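Local coordinates for protein sulfite dehydrogenase (Paracoccus pantotrophus, PDB 2XTS) that oxidises protein-bound sulfane sulfur at a molybdenum-molybdopterin centre and probably passes the electrons on to heme c of its cytochrome partner chain, at residues A60-I65 with V285-A290; H25-P30 with N199-R204. All coordinates share one frame; numbering follows the deposited sequence.

Contact 1 (A60-I65 with V285-A290); sequences ALEGTI and VISGLA
Between the loop 60-65 and the strand 285-290 the closest pair of CA atoms, Glu62 and Ser287, is 8.0 Å apart, so the two backbones do not pair and the gap is bridged by side chains. Ser287 points its CB toward the loop, and with its hydroxyl anti to the backbone N (chi1 -177°) OG donates to Glu62 OE1 at 2.8 Å, although the modelled place of that oxygen is less sure. The same hydroxyl is also hydrogen-bonded to NH1 of Arg326, which connects it to the adjacent strand 325-333. Glu62 bends at chi2 (-75°), curling its carboxylate toward the N-H of the next residue: Gly63 N donates to the anti lone pair of Glu62 OE2 at 2.9 Å, nearly straight at 163°, a bond that helps hold the turn of the carboxylate. Strand 282-291 lies between 265-270 and 325-333 in the antiparallel sheet of the dimerisation domain, an E-set (immunoglobulin-like) fold, and the loop 60-65 lies against it at the subunit boundary: Arg111 of the second subunit is paired in a salt bridge with the same OE1, and carries the same doubt. The positive phi of Gly63 favours a glycine there. Its carbonyl O is approached by a methyl of Leu289, CD2, at 3.7 Å, a van der Waals contact, while Arg326 NE gives that oxygen a hydrogen bond.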
loop_
_atom_site.group_PDB
_atom_site.type_symbol
_atom_site.label_atom_id
_atom_site.label_comp_id
_atom_site.label_asym_id
_atom_site.label_seq_id
_atom_site.Cartn_x
_atom_site.Cartn_y
_atom_site.Cartn_z
ATOM N N ALA A 60 1.555 -14.735 -4.254
ATOM C CA ALA A 60 1.951 -13.893 -5.391
ATOM C C ALA A 60 2.542 -12.565 -4.981
ATOM O O ALA A 60 3.137 -11.888 -5.801
ATOM C CB ALA A 60 0.761 -13.657 -6.314
ATOM N N LEU A 61 2.384 -12.193 -3.726
ATOM C CA LEU A 61 2.868 -10.924 -3.225
ATOM C C LEU A 61 4.348 -10.997 -2.871
ATOM O O LEU A 61 4.896 -12.057 -2.677
ATOM C CB LEU A 61 2.041 -10.465 -2.030
ATOM C CG LEU A 61 0.548 -10.292 -2.269
ATOM C CD1 LEU A 61 -0.168 -10.002 -0.964
ATOM C CD2 LEU A 61 0.182 -9.255 -3.334
ATOM N N GLU A 62 4.975 -9.837 -2.757
ATOM C CA GLU A 62 6.338 -9.701 -2.244
ATOM C C GLU A 62 6.366 -8.582 -1.202
ATOM O O GLU A 62 5.340 -7.952 -0.901
ATOM C CB GLU A 62 7.371 -9.476 -3.377
ATOM C CG GLU A 62 8.248 -10.678 -3.665
ATOM C CD GLU A 62 9.323 -10.943 -2.651
ATOM O OE1 GLU A 62 10.063 -11.929 -2.852
ATOM O OE2 GLU A 62 9.453 -10.205 -1.655
ATOM N N GLY A 63 7.517 -8.368 -0.607
ATOM C CA GLY A 63 7.636 -7.311 0.374
ATOM C C GLY A 63 6.800 -7.619 1.592
ATOM O O GLY A 63 6.710 -8.787 2.007
ATOM N N THR A 64 6.248 -6.572 2.195
ATOM C CA THR A 64 5.478 -6.696 3.416
ATOM C C THR A 64 4.115 -5.990 3.412
ATOM O O THR A 64 3.229 -6.397 4.187
ATOM C CB THR A 64 6.259 -6.231 4.657
ATOM O OG1 THR A 64 6.374 -4.805 4.661
ATOM C CG2 THR A 64 7.620 -6.915 4.771
ATOM N N ILE A 65 3.935 -4.958 2.583
ATOM C CA ILE A 65 2.677 -4.217 2.566
ATOM C C ILE A 65 1.648 -4.982 1.758
ATOM O O ILE A 65 1.911 -5.343 0.612
ATOM C CB ILE A 65 2.889 -2.816 1.927
ATOM C CG1 ILE A 65 3.811 -1.954 2.802
ATOM C CG2 ILE A 65 1.560 -2.114 1.673
ATOM C CD1 ILE A 65 3.273 -1.635 4.160
ATOM N N VAL A 285 14.842 -18.535 -6.182
ATOM C CA VAL A 285 14.554 -17.699 -5.020
ATOM C C VAL A 285 13.531 -18.389 -4.120
ATOM O O VAL A 285 12.448 -18.772 -4.558
ATOM C CB VAL A 285 13.999 -16.330 -5.457
ATOM C CG1 VAL A 285 13.524 -15.534 -4.218
ATOM C CG2 VAL A 285 15.064 -15.558 -6.292
ATOM N N ILE A 286 13.902 -18.593 -2.865
ATOM C CA ILE A 286 12.949 -18.955 -1.820
ATOM C C ILE A 286 12.557 -17.668 -1.115
ATOM O O ILE A 286 13.410 -16.955 -0.603
ATOM C CB ILE A 286 13.525 -19.991 -0.814
ATOM C CG1 ILE A 286 13.902 -21.273 -1.594
ATOM C CG2 ILE A 286 12.546 -20.203 0.331
ATOM C CD1 ILE A 286 14.518 -22.345 -0.755
ATOM N N SER A 287 11.262 -17.356 -1.132
ATOM C CA SER A 287 10.739 -16.122 -0.536
ATOM C C SER A 287 9.673 -16.486 0.483
ATOM O O SER A 287 8.934 -17.441 0.270
ATOM C CB SER A 287 10.100 -15.260 -1.621
ATOM O OG SER A 287 9.635 -14.038 -1.111
ATOM N N GLY A 288 9.580 -15.718 1.565
ATOM C CA GLY A 288 8.467 -15.921 2.456
ATOM C C GLY A 288 8.270 -14.831 3.465
ATOM O O GLY A 288 8.961 -13.809 3.471
ATOM N N LEU A 289 7.281 -15.085 4.324
ATOM C CA LEU A 289 6.865 -14.147 5.348
ATOM C C LEU A 289 7.037 -14.746 6.751
ATOM O O LEU A 289 6.808 -15.928 6.961
ATOM C CB LEU A 289 5.390 -13.786 5.184
ATOM C CG LEU A 289 5.075 -12.910 3.981
ATOM C CD1 LEU A 289 3.585 -12.957 3.665
ATOM C CD2 LEU A 289 5.592 -11.506 4.239
ATOM N N ALA A 290 7.458 -13.911 7.690
ATOM C CA ALA A 290 7.545 -14.289 9.105
ATOM C C ALA A 290 6.961 -13.144 9.926
ATOM O O ALA A 290 7.029 -11.982 9.502
ATOM C CB ALA A 290 8.977 -14.543 9.507
#

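Contact 2 (H25-P30 with N199-R204); sequences HPYGLP and NGEALR
OE2 of Glu201, whose carboxylate also receives Tyr27 across the contact, is gripped by three donors: NH2 and NE of Arg204 and, from outside the two segments, Gln68 NE2. Arg204 comes side-on, with Glu201 OE2 lying 2.8 Å from its NH2 and 3.0 Å from its NE, both nearly in the guanidinium plane. The NH2 bond, a salt bridge, uses the syn lone pair of OE2, whereas NE approaches 48° out of the carboxylate plane. Beside the guanidinium, on the same syn side of the carboxylate, the other oxygen takes the tyrosine: Tyr27 OH donates to the syn lone pair of Glu201 OE1 at 2.6 Å. OE1 lies at the ring edge, and ring and carboxylate planes are only 15° apart. The reach is long, since the CA atoms of Tyr27 and Glu201 are 12.2 Å apart; Glu201 has CG between its backbone N and carbonyl carbon (chi1 62°) and runs extended from there toward the phenol. Such a buried carboxylate, gripped by an arginine, is likely to stay ionised. Replacing Glu201 with an alanine would probably leave the Arg204 charge without its mate and the Tyr27 hydroxyl without its acceptor. Arg204 NH1 makes a weak hydrogen bond to Gly28 O of the second subunit, so the cluster also borders the other copy. Asn199 and Gly200, both at positive phi, form a turn close to type I′, and strands 193-198 and 201-202 on its two flanks make a beta hairpin of the molybdopterin-binding domain.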
loop_
_atom_site.group_PDB
_atom_site.type_symbol
_atom_site.label_atom_id
_atom_site.label_comp_id
_atom_site.label_asym_id
_atom_site.label_seq_id
_atom_site.Cartn_x
_atom_site.Cartn_y
_atom_site.Cartn_z
ATOM N N HIS A 25 -7.711 6.859 -16.072
ATOM C CA HIS A 25 -8.107 6.100 -14.872
ATOM C C HIS A 25 -7.819 6.891 -13.604
ATOM O O HIS A 25 -6.701 6.852 -13.084
ATOM C CB HIS A 25 -7.355 4.768 -14.831
ATOM C CG HIS A 25 -7.556 3.939 -16.056
ATOM N ND1 HIS A 25 -8.762 3.346 -16.353
ATOM C CD2 HIS A 25 -6.725 3.656 -17.087
ATOM C CE1 HIS A 25 -8.657 2.707 -17.506
ATOM N NE2 HIS A 25 -7.432 2.874 -17.968
ATOM N N PRO A 26 -8.823 7.630 -13.102
ATOM C CA PRO A 26 -8.582 8.412 -11.906
ATOM C C PRO A 26 -8.205 7.594 -10.673
ATOM O O PRO A 26 -7.463 8.077 -9.815
ATOM C CB PRO A 26 -9.894 9.180 -11.735
ATOM C CG PRO A 26 -10.376 9.359 -13.107
ATOM C CD PRO A 26 -10.069 8.037 -13.773
ATOM N N TYR A 27 -8.733 6.385 -10.567
ATOM C CA TYR A 27 -8.369 5.467 -9.502
ATOM C C TYR A 27 -8.222 4.085 -10.158
ATOM O O TYR A 27 -9.209 3.459 -10.577
ATOM C CB TYR A 27 -9.393 5.440 -8.362
ATOM C CG TYR A 27 -8.772 4.881 -7.098
ATOM C CD1 TYR A 27 -8.482 3.523 -6.978
ATOM C CD2 TYR A 27 -8.393 5.712 -6.054
ATOM C CE1 TYR A 27 -7.879 3.007 -5.854
ATOM C CE2 TYR A 27 -7.786 5.218 -4.919
ATOM C CZ TYR A 27 -7.525 3.854 -4.818
ATOM O OH TYR A 27 -6.909 3.305 -3.734
ATOM N N GLY A 28 -6.975 3.646 -10.303
ATOM C CA GLY A 28 -6.652 2.469 -11.095
ATOM C C GLY A 28 -6.694 1.166 -10.350
ATOM O O GLY A 28 -6.703 1.112 -9.137
ATOM N N LEU A 29 -6.719 0.111 -11.146
ATOM C CA LEU A 29 -6.648 -1.278 -10.737
ATOM C C LEU A 29 -5.442 -1.956 -11.383
ATOM O O LEU A 29 -4.865 -1.432 -12.323
ATOM C CB LEU A 29 -7.938 -1.986 -11.185
ATOM C CG LEU A 29 -9.185 -1.720 -10.334
ATOM C CD1 LEU A 29 -10.453 -2.244 -10.992
ATOM C CD2 LEU A 29 -9.013 -2.300 -8.922
ATOM N N PRO A 30 -5.056 -3.132 -10.872
ATOM C CA PRO A 30 -4.010 -3.910 -11.527
ATOM C C PRO A 30 -4.225 -4.193 -13.005
ATOM O O PRO A 30 -5.369 -4.267 -13.458
ATOM C CB PRO A 30 -4.009 -5.219 -10.740
ATOM C CG PRO A 30 -4.519 -4.814 -9.373
ATOM C CD PRO A 30 -5.564 -3.806 -9.672
ATOM N N ASN A 199 -2.711 2.061 4.766
ATOM C CA ASN A 199 -1.889 2.174 3.563
ATOM C C ASN A 199 -2.234 3.475 2.820
ATOM O O ASN A 199 -2.496 3.477 1.613
ATOM C CB ASN A 199 -2.058 0.940 2.682
ATOM C CG ASN A 199 -1.364 -0.273 3.236
ATOM O OD1 ASN A 199 -0.522 -0.189 4.134
ATOM N ND2 ASN A 199 -1.716 -1.429 2.702
ATOM N N GLY A 200 -2.272 4.567 3.588
ATOM C CA GLY A 200 -2.377 5.890 3.050
ATOM C C GLY A 200 -3.746 6.515 2.975
ATOM O O GLY A 200 -3.874 7.717 3.036
ATOM N N GLU A 201 -4.774 5.717 2.762
ATOM C CA GLU A 201 -6.116 6.199 2.472
ATOM C C GLU A 201 -7.109 5.671 3.509
ATOM O O GLU A 201 -6.752 4.913 4.406
ATOM C CB GLU A 201 -6.506 5.775 1.052
ATOM C CG GLU A 201 -6.547 4.269 0.840
ATOM C CD GLU A 201 -6.864 3.825 -0.577
ATOM O OE1 GLU A 201 -7.055 4.689 -1.481
ATOM O OE2 GLU A 201 -6.908 2.600 -0.752
ATOM N N ALA A 202 -8.365 6.060 3.392
ATOM C CA ALA A 202 -9.366 5.548 4.313
ATOM C C ALA A 202 -9.420 4.037 4.271
ATOM O O ALA A 202 -9.163 3.423 3.230
ATOM C CB ALA A 202 -10.736 6.131 4.021
ATOM N N LEU A 203 -9.767 3.429 5.396
ATOM C CA LEU A 203 -10.065 2.013 5.412
ATOM C C LEU A 203 -11.050 1.672 4.299
ATOM O O LEU A 203 -11.958 2.439 3.997
ATOM C CB LEU A 203 -10.753 1.665 6.721
ATOM C CG LEU A 203 -10.039 1.906 8.043
ATOM C CD1 LEU A 203 -10.897 1.590 9.215
ATOM C CD2 LEU A 203 -8.828 1.025 8.076
ATOM N N ARG A 204 -10.879 0.498 3.705
ATOM C CA ARG A 204 -11.876 -0.016 2.767
ATOM C C ARG A 204 -13.157 -0.377 3.530
ATOM O O ARG A 204 -13.153 -0.620 4.744
ATOM C CB ARG A 204 -11.289 -1.206 1.995
ATOM C CG ARG A 204 -10.047 -0.876 1.201
ATOM C CD ARG A 204 -10.288 0.251 0.209
ATOM N NE ARG A 204 -9.146 0.660 -0.608
ATOM C CZ ARG A 204 -8.803 0.076 -1.758
ATOM N NH1 ARG A 204 -9.401 -1.036 -2.164
ATOM N NH2 ARG A 204 -7.808 0.573 -2.476
#

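Both contacts are buried in the assembly and both lie against the second subunit, yet they serve different domains: contact 1 joins a loop to the dimerisation-domain sheet, contact 2 an N-terminal segment to a hairpin of the molybdopterin-binding domain. Their centres are 22 Å apart, and contact 2 lies farther from the chain centre. Along the chain their segments alternate, and they touch where Ile65 CG2 packs 3.5 Å from Asn199 ND2. Across the dimer they meet again, as Leu61 packs on Glu201 of the second subunit. Each glutamate meets a hydroxyl and an arginine, but the arginine of Glu62 comes from the second subunit, whereas that of Glu201 lies three residues along its own segment.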